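Local coordinates for maltose-binding protein MalE1 (Thermotoga maritima, PDB 6DTU), which binds maltotetraose and probably serves in maltose uptake as the binding component of a sugar transport system, at residues D83-A91 / P303-L311. Residues are numbered along the deposited sequence; the frame is centred on the assembly and turned at random.
Sequences DLKNFYETA and PSRKDVLEL
Arg305 NH1 bridges to Asp83 OD1 at 2.9 Å; the oxygen lies in the guanidinium plane, while NH1 meets the carboxylate from above its own plane. The NE/NH2 edge grips Asp307 side-on: Arg305 NE bonds Asp307 OD1 at 2.7 Å and NH2 the syn lone pair of OD2, completing a salt-bridge network. With CG anti to the backbone N (chi1 -177°) and the chain extended to NE, the arginine runs past Phe87 and lays its guanidinium face against Asn86, whose CB sits over the centre. A leucine in its place would probably leave Asp83 and Asp307 without their shared positive partner. The backbones are joined by a single beta bridge, Phe87 with Arg305: Tyr88 N donates to Ser304 O at 3.0 Å, and Lys306 N to Asn86 O at 2.9 Å. Asn86 O also accepts from a water held by Asp307 N. Arg305 CB makes a CH-pi contact with the Phe87 face, while Lys306 CB does likewise over Tyr88, whose CE2 reaches Leu309 CD2 at 3.8 Å. The contact ties together the N-terminal ends of helices 89-94 and 306-312, at N-cap residues Tyr88 and Arg305, with Phe87 and Arg305 against helix 289-298 and Ala91 and Ser304 on Pro105 of strand 100-109.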
loop_
_atom_site.group_PDB
_atom_site.type_symbol
_atom_site.label_atom_id
_atom_site.label_comp_id
_atom_site.label_asym_id
_atom_site.label_seq_id
_atom_site.Cartn_x
_atom_site.Cartn_y
_atom_site.Cartn_z
ATOM N N ASP A 83 -0.776 25.475 4.992
ATOM C CA ASP A 83 -0.827 24.270 5.806
ATOM C C ASP A 83 0.339 23.324 5.588
ATOM O O ASP A 83 0.372 22.290 6.248
ATOM C CB ASP A 83 -2.137 23.515 5.625
ATOM C CG ASP A 83 -3.269 24.174 6.363
ATOM O OD1 ASP A 83 -3.445 23.883 7.559
ATOM O OD2 ASP A 83 -3.958 25.021 5.756
ATOM N N LEU A 84 1.298 23.663 4.724
ATOM C CA LEU A 84 2.398 22.747 4.438
ATOM C C LEU A 84 3.168 22.362 5.704
ATOM O O LEU A 84 3.525 21.190 5.885
ATOM C CB LEU A 84 3.323 23.391 3.397
ATOM C CG LEU A 84 4.625 22.704 3.003
ATOM C CD1 LEU A 84 4.271 21.470 2.196
ATOM C CD2 LEU A 84 5.522 23.657 2.218
ATOM N N LYS A 85 3.342 23.304 6.636
ATOM C CA LYS A 85 4.081 23.009 7.866
ATOM C C LYS A 85 3.402 21.943 8.716
ATOM O O LYS A 85 4.050 21.321 9.568
ATOM C CB LYS A 85 4.266 24.282 8.696
ATOM C CG LYS A 85 2.967 24.769 9.340
ATOM C CD LYS A 85 3.157 26.092 10.059
ATOM C CE LYS A 85 1.878 26.589 10.687
ATOM N NZ LYS A 85 1.357 25.668 11.736
ATOM N N ASN A 86 2.120 21.711 8.508
ATOM C CA ASN A 86 1.406 20.819 9.405
ATOM C C ASN A 86 1.541 19.357 9.042
ATOM O O ASN A 86 1.030 18.506 9.775
ATOM C CB ASN A 86 -0.062 21.227 9.478
ATOM C CG ASN A 86 -0.221 22.619 10.035
ATOM O OD1 ASN A 86 0.313 22.925 11.102
ATOM N ND2 ASN A 86 -0.960 23.468 9.333
ATOM N N PHE A 87 2.199 19.046 7.935
ATOM C CA PHE A 87 2.370 17.671 7.504
ATOM C C PHE A 87 3.778 17.201 7.822
ATOM O O PHE A 87 4.733 17.979 7.745
ATOM C CB PHE A 87 2.081 17.560 6.002
ATOM C CG PHE A 87 0.630 17.740 5.689
ATOM C CD1 PHE A 87 -0.192 16.640 5.573
ATOM C CD2 PHE A 87 0.060 19.004 5.624
ATOM C CE1 PHE A 87 -1.539 16.792 5.325
ATOM C CE2 PHE A 87 -1.287 19.163 5.388
ATOM C CZ PHE A 87 -2.086 18.057 5.232
ATOM N N TYR A 88 3.909 15.925 8.180
ATOM C CA TYR A 88 5.235 15.384 8.455
ATOM C C TYR A 88 6.097 15.475 7.207
ATOM O O TYR A 88 5.644 15.190 6.097
ATOM C CB TYR A 88 5.143 13.931 8.920
ATOM C CG TYR A 88 4.821 13.733 10.394
ATOM C CD1 TYR A 88 5.786 13.925 11.373
ATOM C CD2 TYR A 88 3.557 13.355 10.801
ATOM C CE1 TYR A 88 5.499 13.744 12.720
ATOM C CE2 TYR A 88 3.256 13.171 12.153
ATOM C CZ TYR A 88 4.228 13.361 13.099
ATOM O OH TYR A 88 3.934 13.187 14.430
ATOM N N GLU A 89 7.334 15.919 7.382
ATOM C CA GLU A 89 8.213 16.050 6.224
ATOM C C GLU A 89 8.500 14.716 5.552
ATOM O O GLU A 89 8.704 14.685 4.339
ATOM C CB GLU A 89 9.500 16.780 6.585
ATOM C CG GLU A 89 9.219 18.225 6.976
ATOM C CD GLU A 89 10.422 19.135 6.785
ATOM O OE1 GLU A 89 11.388 19.016 7.569
ATOM O OE2 GLU A 89 10.408 19.962 5.846
ATOM N N THR A 90 8.557 13.620 6.311
ATOM C CA THR A 90 8.688 12.301 5.688
ATOM C C THR A 90 7.548 12.012 4.708
ATOM O O THR A 90 7.771 11.464 3.621
ATOM C CB THR A 90 8.773 11.223 6.767
ATOM O OG1 THR A 90 7.643 11.328 7.648
ATOM C CG2 THR A 90 10.091 11.336 7.528
ATOM N N ALA A 91 6.335 12.412 5.054
ATOM C CA ALA A 91 5.219 12.176 4.159
ATOM C C ALA A 91 5.308 13.082 2.935
ATOM O O ALA A 91 5.122 12.629 1.794
ATOM C CB ALA A 91 3.917 12.410 4.932
ATOM N N PRO A 303 -2.332 8.795 10.016
ATOM C CA PRO A 303 -2.404 10.152 9.435
ATOM C C PRO A 303 -1.063 10.849 9.261
ATOM O O PRO A 303 -0.194 10.785 10.128
ATOM C CB PRO A 303 -3.327 10.905 10.401
ATOM C CG PRO A 303 -4.259 9.804 10.908
ATOM C CD PRO A 303 -3.360 8.586 11.052
ATOM N N SER A 304 -0.904 11.512 8.109
ATOM C CA SER A 304 0.309 12.262 7.789
ATOM C C SER A 304 0.306 13.688 8.301
ATOM O O SER A 304 1.377 14.301 8.376
ATOM C CB SER A 304 0.592 12.244 6.286
ATOM O OG SER A 304 0.913 10.934 5.855
ATOM N N ARG A 305 -0.850 14.233 8.661
ATOM C CA ARG A 305 -0.888 15.565 9.230
ATOM C C ARG A 305 -0.642 15.363 10.721
ATOM O O ARG A 305 -1.319 14.555 11.360
ATOM C CB ARG A 305 -2.271 16.176 8.992
ATOM C CG ARG A 305 -2.358 17.600 9.512
ATOM C CD ARG A 305 -3.590 18.384 9.130
ATOM N NE ARG A 305 -3.616 19.472 10.082
ATOM C CZ ARG A 305 -3.620 20.766 9.795
ATOM N NH1 ARG A 305 -3.645 21.203 8.536
ATOM N NH2 ARG A 305 -3.595 21.620 10.795
ATOM N N LYS A 306 0.361 16.072 11.258
ATOM C CA LYS A 306 0.871 15.761 12.598
ATOM C C LYS A 306 -0.212 15.896 13.670
ATOM O O LYS A 306 -0.358 15.022 14.536
ATOM C CB LYS A 306 2.066 16.668 12.907
ATOM C CG LYS A 306 2.666 16.545 14.309
ATOM C CD LYS A 306 3.794 17.579 14.531
ATOM C CE LYS A 306 3.203 18.968 14.751
ATOM N NZ LYS A 306 4.207 20.021 14.541
ATOM N N ASP A 307 -0.998 16.966 13.609
ATOM C CA ASP A 307 -2.010 17.176 14.632
ATOM C C ASP A 307 -3.188 16.209 14.536
ATOM O O ASP A 307 -3.993 16.141 15.475
ATOM C CB ASP A 307 -2.429 18.650 14.759
ATOM C CG ASP A 307 -2.976 19.255 13.481
ATOM O OD1 ASP A 307 -3.371 18.499 12.570
ATOM O OD2 ASP A 307 -3.044 20.514 13.418
ATOM N N VAL A 308 -3.364 15.548 13.399
ATOM C CA VAL A 308 -4.355 14.494 13.271
ATOM C C VAL A 308 -3.807 13.175 13.810
ATOM O O VAL A 308 -4.511 12.442 14.519
ATOM C CB VAL A 308 -4.832 14.405 11.810
ATOM C CG1 VAL A 308 -5.771 13.211 11.649
ATOM C CG2 VAL A 308 -5.512 15.735 11.428
ATOM N N LEU A 309 -2.532 12.876 13.531
ATOM C CA LEU A 309 -1.923 11.689 14.123
ATOM C C LEU A 309 -2.025 11.749 15.635
ATOM O O LEU A 309 -2.349 10.744 16.280
ATOM C CB LEU A 309 -0.467 11.517 13.672
ATOM C CG LEU A 309 0.176 10.187 14.073
ATOM C CD1 LEU A 309 -0.629 9.034 13.470
ATOM C CD2 LEU A 309 1.615 10.116 13.606
ATOM N N GLU A 310 -1.819 12.940 16.210
ATOM C CA GLU A 310 -1.937 13.103 17.652
ATOM C C GLU A 310 -3.319 12.715 18.165
ATOM O O GLU A 310 -3.442 12.212 19.287
ATOM C CB GLU A 310 -1.601 14.540 18.044
ATOM C CG GLU A 310 -1.777 14.814 19.525
ATOM C CD GLU A 310 -0.659 14.197 20.354
ATOM O OE1 GLU A 310 0.407 13.902 19.777
ATOM O OE2 GLU A 310 -0.844 14.011 21.574
ATOM N N LEU A 311 -4.371 12.929 17.361
ATOM C CA LEU A 311 -5.725 12.572 17.776
ATOM C C LEU A 311 -5.926 11.068 17.856
ATOM O O LEU A 311 -6.716 10.595 18.674
ATOM C CB LEU A 311 -6.750 13.153 16.802
ATOM C CG LEU A 311 -6.873 14.674 16.671
ATOM C CD1 LEU A 311 -7.788 15.011 15.516
ATOM C CD2 LEU A 311 -7.414 15.282 17.937
HETATM O O HOH W 1 -0.171 19.300 12.153
HETATM O O HOH W 2 1.843 13.786 15.950
#